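Local atomic coordinates of DNA protection during starvation protein (Agrobacterium tumefaciens, PDB entry 1O9R), a protein that oxidises and stores iron inside a hollow shell of twelve subunits, shielding DNA from hydroxyl radicals without binding to it. Residues 35-38 with 39-43; 52-55 with 56-60; 100-103 with 104-107. All blocks are in the same frame, centred on the assembly; numbering follows the deposited sequence.

Each contact is local, between residues close in sequence, and the three follow in series along the chain: contact 1 near the end of helix 12-42, contact 2 early in helix 48-75, contact 3 at the start of helix 103-130. The centre of contact 1 lies about 9 Å from that of contact 2 and about 10 Å from that of contact 3, whereas about 16 Å separates the centres of the outer two. Contact 1 touches both others: His-40 ND1 is probably hydrogen-bonded to His-52 O, while Ala-39 and Leu-43 pack on His-106. All lie at one end of the ferritin-like bundle, where the Lys-37/Asp-56 salt bridge ties contacts 1 and 2 together beside the iron.

Contact 1 of 3, residues 35-38 with 39-43; sequences VTKQ and AHWNL
Lys-37 and Trp-41, one helical turn apart, form the tight part of this contact. Lys-37 CB sits 4.0 Å from the centroid of the six-membered ring of Trp-41 and 19° off its normal, a CH-pi contact over the face. Lys-37 O also approaches a face of the indole, 3.2 Å from Trp-41 CD2, while accepting the Trp-41 N-H at 3.0 Å. The lysine chain then bends at chi2 (-77°) and runs beside the His-40 imidazole, with Lys-37 CD 3.8 Å from His-40 CD2. Lys-37 NZ stays 3.7 Å from His-40 NE2, oblique to the ring; its salt bridges go to Asp-56 and to Asp-67 of a second subunit. Trp-41 NE1 lies at the edge of the His-40 ring, in its plane. His-40 ND1 is probably hydrogen-bonded to His-52 O, and the two imidazoles stack.

The first residues are looser. The side chains of Val-35 and Thr-36 make no close approach to residues 39-43, and backbone hydrogen bonds link them to Ala-39 and His-40. At the other end Asn-42 ND2 donates to Gln-38 O at 3.0 Å with a bent N-H...O angle of 142°, in the carbonyl plane, and also reaches Ala-80 O of the second subunit. Even the looser residues are buried.

His-40 belongs to the iron-binding site, and its side chain comes within about 4 Å of a bound iron(III) ion, too far for direct coordination here. Around this turn, Thr-36 and Leu-43 meet helix 48-75, Val-35 and Ala-39 lean on helix 103-130, and Trp-41 packs on Ala-70 of the second subunit.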
ATOM      1  N   VAL A  35     -15.680   8.092  27.038  1.00 13.96           N
ATOM      2  CA  VAL A  35     -16.163   9.461  26.963  1.00 15.31           C
ATOM      3  C   VAL A  35     -16.016  10.033  25.569  1.00 13.81           C
ATOM      4  O   VAL A  35     -16.862  10.773  25.049  1.00 15.12           O
ATOM      5  CB  VAL A  35     -15.311  10.293  27.984  1.00 15.92           C
ATOM      6  CG1 VAL A  35     -15.292  11.722  27.628  1.00 18.82           C
ATOM      7  CG2 VAL A  35     -15.899  10.069  29.399  1.00 16.92           C
ATOM      8  N   THR A  36     -14.854   9.758  24.940  1.00 14.25           N
ATOM      9  CA  THR A  36     -14.547  10.308  23.635  1.00 12.85           C
ATOM     10  C   THR A  36     -15.575   9.887  22.586  1.00 14.77           C
ATOM     11  O   THR A  36     -16.013  10.755  21.812  1.00 14.32           O
ATOM     12  CB  THR A  36     -13.122   9.861  23.262  1.00 13.46           C
ATOM     13  OG1 THR A  36     -12.201  10.425  24.249  1.00 15.04           O
ATOM     14  CG2 THR A  36     -12.672  10.377  21.924  1.00 14.43           C
ATOM     15  N   LYS A  37     -15.933   8.601  22.600  1.00 13.66           N
ATOM     16  CA  LYS A  37     -16.945   8.132  21.658  1.00 14.48           C
ATOM     17  C   LYS A  37     -18.341   8.646  22.052  1.00 14.79           C
ATOM     18  O   LYS A  37     -19.116   9.028  21.180  1.00 14.01           O
ATOM     19  CB  LYS A  37     -16.940   6.610  21.566  1.00 14.92           C
ATOM     20  CG  LYS A  37     -15.818   6.051  20.673  1.00 16.84           C
ATOM     21  CD  LYS A  37     -16.214   6.243  19.182  1.00 19.72           C
ATOM     22  CE  LYS A  37     -15.129   5.584  18.306  1.00 20.51           C
ATOM     23  NZ  LYS A  37     -15.644   5.696  16.881  1.00 22.64           N
ATOM     24  N   GLN A  38     -18.645   8.739  23.363  1.00 14.01           N
ATOM     25  CA  GLN A  38     -19.946   9.269  23.811  1.00 13.32           C
ATOM     26  C   GLN A  38     -20.146  10.652  23.227  1.00 14.81           C
ATOM     27  O   GLN A  38     -21.228  11.006  22.699  1.00 16.19           O
ATOM     28  CB  GLN A  38     -19.941   9.252  25.355  1.00 13.98           C
ATOM     29  CG  GLN A  38     -21.227   9.957  25.897  1.00 14.59           C
ATOM     30  CD  GLN A  38     -22.449   9.141  25.622  1.00 15.62           C
ATOM     31  OE1 GLN A  38     -23.575   9.743  25.588  1.00 16.31           O
ATOM     32  NE2 GLN A  38     -22.408   7.890  25.413  1.00 14.65           N
ATOM     33  N   ALA A  39     -19.124  11.521  23.286  1.00 14.64           N
ATOM     34  CA  ALA A  39     -19.239  12.876  22.748  1.00 14.42           C
ATOM     35  C   ALA A  39     -19.300  12.836  21.251  1.00 15.76           C
ATOM     36  O   ALA A  39     -20.187  13.458  20.626  1.00 15.35           O
ATOM     37  CB  ALA A  39     -17.995  13.660  23.190  1.00 13.44           C
ATOM     38  N   HIS A  40     -18.455  12.043  20.600  1.00 15.43           N
ATOM     39  CA  HIS A  40     -18.414  11.944  19.153  1.00 15.49           C
ATOM     40  C   HIS A  40     -19.757  11.601  18.536  1.00 14.49           C
ATOM     41  O   HIS A  40     -20.149  12.223  17.490  1.00 15.63           O
ATOM     42  CB  HIS A  40     -17.355  10.905  18.826  1.00 14.98           C
ATOM     43  CG  HIS A  40     -17.456  10.109  17.578  1.00 14.39           C
ATOM     44  ND1 HIS A  40     -16.740  10.434  16.416  1.00 14.39           N
ATOM     45  CD2 HIS A  40     -18.120   8.954  17.294  1.00 16.36           C
ATOM     46  CE1 HIS A  40     -16.924   9.486  15.497  1.00 15.24           C
ATOM     47  NE2 HIS A  40     -17.790   8.617  16.022  1.00 16.85           N
ATOM     48  N   TRP A  41     -20.515  10.671  19.124  1.00 13.85           N
ATOM     49  CA  TRP A  41     -21.799  10.309  18.497  1.00 14.40           C
ATOM     50  C   TRP A  41     -22.842  11.407  18.601  1.00 15.02           C
ATOM     51  O   TRP A  41     -23.712  11.537  17.736  1.00 14.30           O
ATOM     52  CB  TRP A  41     -22.396   9.070  19.197  1.00 13.69           C
ATOM     53  CG  TRP A  41     -21.606   7.822  19.018  1.00 12.69           C
ATOM     54  CD1 TRP A  41     -21.075   7.365  17.844  1.00 14.52           C
ATOM     55  CD2 TRP A  41     -21.221   6.871  20.003  1.00 13.61           C
ATOM     56  NE1 TRP A  41     -20.390   6.184  18.051  1.00 14.94           N
ATOM     57  CE2 TRP A  41     -20.454   5.866  19.381  1.00 15.17           C
ATOM     58  CE3 TRP A  41     -21.481   6.802  21.377  1.00 13.45           C
ATOM     59  CZ2 TRP A  41     -19.957   4.761  20.102  1.00 15.25           C
ATOM     60  CZ3 TRP A  41     -20.962   5.699  22.076  1.00 16.86           C
ATOM     61  CH2 TRP A  41     -20.199   4.721  21.409  1.00 15.18           C
ATOM     62  N   ASN A  42     -22.794  12.167  19.701  1.00 15.00           N
ATOM     63  CA  ASN A  42     -23.883  13.070  20.074  1.00 14.78           C
ATOM     64  C   ASN A  42     -23.640  14.529  19.839  1.00 16.95           C
ATOM     65  O   ASN A  42     -24.431  15.420  20.254  1.00 18.02           O
ATOM     66  CB  ASN A  42     -24.248  12.835  21.565  1.00 13.70           C
ATOM     67  CG  ASN A  42     -24.817  11.442  21.792  1.00 14.10           C
ATOM     68  OD1 ASN A  42     -25.884  11.121  21.208  1.00 14.99           O
ATOM     69  ND2 ASN A  42     -24.168  10.557  22.555  1.00 14.13           N
ATOM     70  N   LEU A  43     -22.584  14.896  19.128  1.00 14.67           N
ATOM     71  CA  LEU A  43     -22.262  16.265  18.774  1.00 16.19           C
ATOM     72  C   LEU A  43     -23.273  16.825  17.816  1.00 16.35           C
ATOM     73  O   LEU A  43     -23.641  16.151  16.839  1.00 16.41           O
ATOM     74  CB  LEU A  43     -20.943  16.328  17.896  1.00 18.43           C
ATOM     75  CG  LEU A  43     -19.707  15.783  18.566  1.00 19.14           C
ATOM     76  CD1 LEU A  43     -18.505  15.868  17.586  1.00 18.79           C
ATOM     77  CD2 LEU A  43     -19.317  16.504  19.855  1.00 21.04           C
TER

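Contact 2 of 3, residues 52-55 with 56-60; sequences HELL and DTFRT
Leu-54 O and Leu-55 O accept the amides of Phe-58 and Arg-59, the i to i+4 bonds of a regular alpha helix, here helix 48-75 of the ferritin-like four-helix bundle. Phe-58 N lies 3.1 Å from Leu-54 O with an N-H...O angle of 157°, and Arg-59 N lies 3.0 Å from Leu-55 O. One residue earlier the pattern is slacker: Glu-53 O takes only weak bonds, from Asp-56 N at 3.1 Å, three residues on, and from Thr-57 N at 3.4 Å, four residues on.

On the buried side, Phe-58 lies against the two leucines of the preceding turn. A chi1 of 175°, CG opposite the backbone N, carries the end of Leu-54 over a face of the ring. Leu-54 CG is 4.1 Å from the ring centroid and 27° off the normal, which makes a CH-pi contact, and the carbonyl oxygen of Leu-54 lies over a face as well. The Phe-58 ring also meets Tyr-114 and packs on Phe-153, which places it in the interior between helix 48-75 and helices 103-130 and 134-156; Leu-54 also packs on Ile-49 of another subunit.

Asp-56, whose OD2 is the salt-bridge partner of Lys-37 NZ, brings its side chain to about 4 Å from a bound iron(III) ion. Arg-59 leads away from the leucines, bends at chi2 and reaches Asp-63 in a salt bridge and Ala-33 O in a hydrogen bond. The two leucines touch different ring carbons of Phe-58: Leu-54 CD1 comes within 3.6 Å of its CE2 and, obliquely, Leu-55 CD2 within 3.9 Å of its CD1.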
ATOM      1  N   HIS A  52     -16.142  15.538  15.026  1.00 13.57           N
ATOM      2  CA  HIS A  52     -16.531  14.132  15.097  1.00 13.19           C
ATOM      3  C   HIS A  52     -15.368  13.267  14.639  1.00 11.33           C
ATOM      4  O   HIS A  52     -15.046  12.269  15.292  1.00 13.36           O
ATOM      5  CB  HIS A  52     -17.729  13.996  14.149  1.00 13.35           C
ATOM      6  CG  HIS A  52     -18.299  12.610  13.999  1.00 13.39           C
ATOM      7  ND1 HIS A  52     -19.167  12.055  14.914  1.00 15.59           N
ATOM      8  CD2 HIS A  52     -18.195  11.722  12.993  1.00 13.64           C
ATOM      9  CE1 HIS A  52     -19.567  10.862  14.459  1.00 15.29           C
ATOM     10  NE2 HIS A  52     -18.976  10.593  13.326  1.00 15.93           N
ATOM     11  N   GLU A  53     -14.753  13.649  13.518  1.00 13.11           N
ATOM     12  CA  GLU A  53     -13.619  12.835  13.049  1.00 14.56           C
ATOM     13  C   GLU A  53     -12.392  12.912  13.947  1.00 13.84           C
ATOM     14  O   GLU A  53     -11.684  11.933  14.156  1.00 13.47           O
ATOM     15  CB  GLU A  53     -13.290  13.224  11.591  1.00 15.17           C
ATOM     16  CG  GLU A  53     -14.479  12.766  10.673  1.00 17.18           C
ATOM     17  CD  GLU A  53     -14.171  12.998   9.213  1.00 21.51           C
ATOM     18  OE1 GLU A  53     -13.284  13.769   8.872  1.00 20.74           O
ATOM     19  OE2 GLU A  53     -14.899  12.428   8.347  1.00 26.49           O
ATOM     20  N   LEU A  54     -12.113  14.084  14.476  1.00 13.31           N
ATOM     21  CA  LEU A  54     -10.904  14.222  15.346  1.00 13.47           C
ATOM     22  C   LEU A  54     -11.040  13.336  16.546  1.00 14.05           C
ATOM     23  O   LEU A  54     -10.114  12.661  16.995  1.00 13.93           O
ATOM     24  CB  LEU A  54     -10.779  15.679  15.705  1.00 13.65           C
ATOM     25  CG  LEU A  54      -9.650  16.020  16.704  1.00 13.75           C
ATOM     26  CD1 LEU A  54      -8.287  15.692  16.121  1.00 15.95           C
ATOM     27  CD2 LEU A  54      -9.737  17.463  17.188  1.00 15.61           C
ATOM     28  N   LEU A  55     -12.221  13.279  17.150  1.00 13.18           N
ATOM     29  CA  LEU A  55     -12.441  12.454  18.335  1.00 12.38           C
ATOM     30  C   LEU A  55     -12.182  10.987  18.008  1.00 12.23           C
ATOM     31  O   LEU A  55     -11.774  10.241  18.924  1.00 13.11           O
ATOM     32  CB  LEU A  55     -13.849  12.645  18.904  1.00 13.54           C
ATOM     33  CG  LEU A  55     -14.061  14.068  19.436  1.00 13.89           C
ATOM     34  CD1 LEU A  55     -15.523  14.237  19.899  1.00 16.70           C
ATOM     35  CD2 LEU A  55     -13.115  14.329  20.623  1.00 17.70           C
ATOM     36  N   ASP A  56     -12.387  10.496  16.774  1.00 14.86           N
ATOM     37  CA  ASP A  56     -12.021   9.093  16.520  1.00 14.25           C
ATOM     38  C   ASP A  56     -10.512   8.896  16.518  1.00 14.30           C
ATOM     39  O   ASP A  56     -10.015   7.854  16.974  1.00 14.97           O
ATOM     40  CB  ASP A  56     -12.619   8.753  15.142  1.00 16.58           C
ATOM     41  CG  ASP A  56     -13.999   8.177  15.204  1.00 19.68           C
ATOM     42  OD1 ASP A  56     -14.556   7.984  14.066  1.00 19.90           O
ATOM     43  OD2 ASP A  56     -14.509   7.945  16.304  1.00 18.70           O
ATOM     44  N   THR A  57      -9.748   9.904  16.040  1.00 13.04           N
ATOM     45  CA  THR A  57      -8.285   9.780  16.109  1.00 13.65           C
ATOM     46  C   THR A  57      -7.862   9.730  17.585  1.00 14.21           C
ATOM     47  O   THR A  57      -6.974   8.935  17.955  1.00 14.85           O
ATOM     48  CB  THR A  57      -7.595  10.975  15.436  1.00 16.86           C
ATOM     49  OG1 THR A  57      -8.009  10.965  14.044  1.00 19.83           O
ATOM     50  CG2 THR A  57      -6.086  10.890  15.589  1.00 23.29           C
ATOM     51  N   PHE A  58      -8.484  10.525  18.468  1.00 12.96           N
ATOM     52  CA  PHE A  58      -8.106  10.490  19.876  1.00 12.96           C
ATOM     53  C   PHE A  58      -8.467   9.150  20.460  1.00 12.62           C
ATOM     54  O   PHE A  58      -7.692   8.607  21.286  1.00 13.83           O
ATOM     55  CB  PHE A  58      -8.908  11.564  20.627  1.00 13.70           C
ATOM     56  CG  PHE A  58      -8.487  12.979  20.337  1.00 13.49           C
ATOM     57  CD1 PHE A  58      -9.227  13.954  21.015  1.00 15.16           C
ATOM     58  CD2 PHE A  58      -7.413  13.309  19.515  1.00 14.45           C
ATOM     59  CE1 PHE A  58      -8.901  15.289  20.776  1.00 14.93           C
ATOM     60  CE2 PHE A  58      -7.107  14.653  19.351  1.00 16.55           C
ATOM     61  CZ  PHE A  58      -7.851  15.614  19.977  1.00 16.56           C
ATOM     62  N   ARG A  59      -9.589   8.534  20.082  1.00 12.83           N
ATOM     63  CA  ARG A  59      -9.969   7.244  20.616  1.00 11.76           C
ATOM     64  C   ARG A  59      -8.927   6.177  20.270  1.00 12.78           C
ATOM     65  O   ARG A  59      -8.510   5.411  21.143  1.00 13.45           O
ATOM     66  CB  ARG A  59     -11.387   6.841  20.230  1.00 12.87           C
ATOM     67  CG  ARG A  59     -11.711   5.395  20.620  1.00 14.37           C
ATOM     68  CD  ARG A  59     -11.699   5.167  22.168  1.00 13.22           C
ATOM     69  NE  ARG A  59     -12.047   3.764  22.349  1.00 12.56           N
ATOM     70  CZ  ARG A  59     -13.280   3.273  22.574  1.00 13.79           C
ATOM     71  NH1 ARG A  59     -13.485   1.927  22.493  1.00 16.44           N
ATOM     72  NH2 ARG A  59     -14.285   4.063  22.901  1.00 14.46           N
ATOM     73  N   THR A  60      -8.452   6.209  19.026  1.00 13.87           N
ATOM     74  CA  THR A  60      -7.413   5.222  18.606  1.00 14.61           C
ATOM     75  C   THR A  60      -6.181   5.438  19.477  1.00 15.07           C
ATOM     76  O   THR A  60      -5.572   4.454  19.930  1.00 14.78           O
ATOM     77  CB  THR A  60      -7.034   5.520  17.124  1.00 15.97           C
ATOM     78  OG1 THR A  60      -8.230   5.143  16.394  1.00 16.80           O
ATOM     79  CG2 THR A  60      -5.899   4.551  16.740  1.00 17.36           C
TER

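Contact 3 of 3, residues 100-103 with 104-107; sequences IYKI and HDHL
A helix start is the setting of this local contact: the loop residues Ile-100 to Lys-102 turn into helix 103-130, and the side chains of Ile-100, Asp-105 and His-106 close the turn. Lys-102 occupies the N-cap position. Its carbonyl oxygen receives the first bonds of the helix, a weak one from Asp-105 N at 2.9 Å and a proper one from His-106 N to Lys-102 O at 3.1 Å. The next bond is shorter and nearly straight, Leu-107 N to Ile-103 O at 2.8 Å and 170°, as regular helix takes over.

Ile-100 reaches forward over the first turn. Its CG1 stands between the backbone N and the carbonyl carbon (chi1 52°), which sends CD1 over a face of the His-106 imidazole, 3.9 Å from the ring centroid and 22° off the normal: a CH-pi contact, offset toward the ring rim. At the ring's edge, in its plane, comes Tyr-101 O, 3.4 Å from His-106 CD2. The ring is therefore bordered by the loop on a face and an edge, and a hydrogen bond between His-106 ND1 and Tyr-96 OH helps fix its rotation.

A water bridges the loop to the helix, taking the N-H of Tyr-101 and donating to Asp-105 OD2 at 2.6 Å. This carboxylate sits in the first turn, where the helix end would probably favour its negative charge. The Tyr-101 side chain turns away from the helix start into the interface with a second subunit, where its OH is hydrogen-bonded to Thr-79, while Ile-103 and His-104 make backbone hydrogen bonds to a third. The arrangement is a helix N-terminus, with Lys-102 at the N-cap position, ending the long connection, with its short helix 84-90, that joins the second and third long helices in the Dps form of the ferritin-like bundle.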
ATOM      1  N   ILE A 100     -26.105  16.572  26.838  1.00 17.56           N
ATOM      2  CA  ILE A 100     -25.533  17.740  26.154  1.00 16.81           C
ATOM      3  C   ILE A 100     -25.336  17.408  24.655  1.00 16.80           C
ATOM      4  O   ILE A 100     -25.213  16.213  24.330  1.00 17.16           O
ATOM      5  CB  ILE A 100     -24.206  18.164  26.752  1.00 18.64           C
ATOM      6  CG1 ILE A 100     -23.242  16.969  26.841  1.00 18.11           C
ATOM      7  CG2 ILE A 100     -24.483  18.783  28.152  1.00 18.82           C
ATOM      8  CD1 ILE A 100     -21.795  17.501  27.071  1.00 17.92           C
ATOM      9  N   TYR A 101     -25.509  18.387  23.818  1.00 16.84           N
ATOM     10  CA  TYR A 101     -25.474  18.225  22.362  1.00 14.66           C
ATOM     11  C   TYR A 101     -24.670  19.283  21.687  1.00 16.87           C
ATOM     12  O   TYR A 101     -23.839  19.018  20.799  1.00 15.66           O
ATOM     13  CB  TYR A 101     -26.947  18.239  21.767  1.00 16.33           C
ATOM     14  CG  TYR A 101     -27.729  17.122  22.423  1.00 16.65           C
ATOM     15  CD1 TYR A 101     -28.575  17.414  23.551  1.00 16.88           C
ATOM     16  CD2 TYR A 101     -27.604  15.818  22.087  1.00 17.19           C
ATOM     17  CE1 TYR A 101     -29.238  16.409  24.167  1.00 17.70           C
ATOM     18  CE2 TYR A 101     -28.268  14.794  22.727  1.00 16.31           C
ATOM     19  CZ  TYR A 101     -29.097  15.082  23.801  1.00 16.87           C
ATOM     20  OH  TYR A 101     -29.760  14.074  24.428  1.00 18.86           O
ATOM     21  N   LYS A 102     -24.796  20.565  22.058  1.00 16.25           N
ATOM     22  CA  LYS A 102     -23.989  21.604  21.462  1.00 16.37           C
ATOM     23  C   LYS A 102     -22.498  21.210  21.502  1.00 16.08           C
ATOM     24  O   LYS A 102     -22.015  20.872  22.579  1.00 16.52           O
ATOM     25  CB  LYS A 102     -24.139  22.940  22.229  1.00 21.18           C
ATOM     26  CG  LYS A 102     -25.586  23.421  21.954  1.00 23.80           C
ATOM     27  CD  LYS A 102     -25.729  24.915  22.155  1.00 31.04           C
ATOM     28  CE  LYS A 102     -25.963  25.327  23.588  1.00 35.68           C
ATOM     29  NZ  LYS A 102     -26.276  26.808  23.566  1.00 36.84           N
ATOM     30  N   ILE A 103     -21.824  21.533  20.396  1.00 16.53           N
ATOM     31  CA  ILE A 103     -20.379  21.137  20.378  1.00 14.80           C
ATOM     32  C   ILE A 103     -19.578  21.870  21.463  1.00 14.09           C
ATOM     33  O   ILE A 103     -18.696  21.249  22.013  1.00 15.78           O
ATOM     34  CB  ILE A 103     -19.821  21.325  18.989  1.00 16.44           C
ATOM     35  CG1 ILE A 103     -20.521  20.189  18.181  1.00 18.12           C
ATOM     36  CG2 ILE A 103     -18.302  21.184  18.945  1.00 16.20           C
ATOM     37  CD1 ILE A 103     -20.356  20.360  16.703  1.00 18.81           C
ATOM     38  N   HIS A 104     -19.905  23.151  21.677  1.00 15.80           N
ATOM     39  CA  HIS A 104     -19.125  23.829  22.740  1.00 15.90           C
ATOM     40  C   HIS A 104     -19.310  23.103  24.071  1.00 15.53           C
ATOM     41  O   HIS A 104     -18.351  23.108  24.849  1.00 15.89           O
ATOM     42  CB  HIS A 104     -19.662  25.277  22.860  1.00 17.98           C
ATOM     43  CG  HIS A 104     -18.709  26.232  23.522  1.00 21.90           C
ATOM     44  ND1 HIS A 104     -18.763  27.571  23.198  1.00 25.76           N
ATOM     45  CD2 HIS A 104     -17.741  26.049  24.413  1.00 22.82           C
ATOM     46  CE1 HIS A 104     -17.803  28.191  23.906  1.00 26.15           C
ATOM     47  NE2 HIS A 104     -17.161  27.300  24.656  1.00 24.13           N
ATOM     48  N   ASP A 105     -20.500  22.590  24.402  1.00 14.73           N
ATOM     49  CA  ASP A 105     -20.724  21.911  25.676  1.00 15.68           C
ATOM     50  C   ASP A 105     -19.934  20.610  25.768  1.00 15.57           C
ATOM     51  O   ASP A 105     -19.320  20.304  26.794  1.00 16.62           O
ATOM     52  CB  ASP A 105     -22.229  21.670  25.945  1.00 15.61           C
ATOM     53  CG  ASP A 105     -23.049  22.927  26.195  1.00 19.01           C
ATOM     54  OD1 ASP A 105     -22.400  23.864  26.627  1.00 20.82           O
ATOM     55  OD2 ASP A 105     -24.259  22.836  25.909  1.00 19.55           O
ATOM     56  N   HIS A 106     -19.829  19.901  24.620  1.00 15.28           N
ATOM     57  CA  HIS A 106     -18.989  18.692  24.637  1.00 15.15           C
ATOM     58  C   HIS A 106     -17.544  19.083  24.715  1.00 14.84           C
ATOM     59  O   HIS A 106     -16.846  18.371  25.434  1.00 15.09           O
ATOM     60  CB  HIS A 106     -19.239  17.931  23.294  1.00 13.55           C
ATOM     61  CG  HIS A 106     -20.449  17.044  23.314  1.00 14.33           C
ATOM     62  ND1 HIS A 106     -20.606  15.892  24.057  1.00 14.84           N
ATOM     63  CD2 HIS A 106     -21.647  17.213  22.663  1.00 15.17           C
ATOM     64  CE1 HIS A 106     -21.810  15.361  23.875  1.00 15.53           C
ATOM     65  NE2 HIS A 106     -22.453  16.172  23.043  1.00 14.31           N
ATOM     66  N   LEU A 107     -17.098  20.114  23.970  1.00 14.75           N
ATOM     67  CA  LEU A 107     -15.697  20.518  24.104  1.00 15.37           C
ATOM     68  C   LEU A 107     -15.351  20.873  25.552  1.00 14.66           C
ATOM     69  O   LEU A 107     -14.297  20.451  26.010  1.00 15.24           O
ATOM     70  CB  LEU A 107     -15.402  21.722  23.208  1.00 14.79           C
ATOM     71  CG  LEU A 107     -15.410  21.406  21.688  1.00 14.67           C
ATOM     72  CD1 LEU A 107     -15.379  22.680  20.859  1.00 15.34           C
ATOM     73  CD2 LEU A 107     -14.189  20.522  21.375  1.00 17.93           C
TER
HETATM   74  O   HOH W   1     -25.761  20.965  24.886  1.00 21.20           O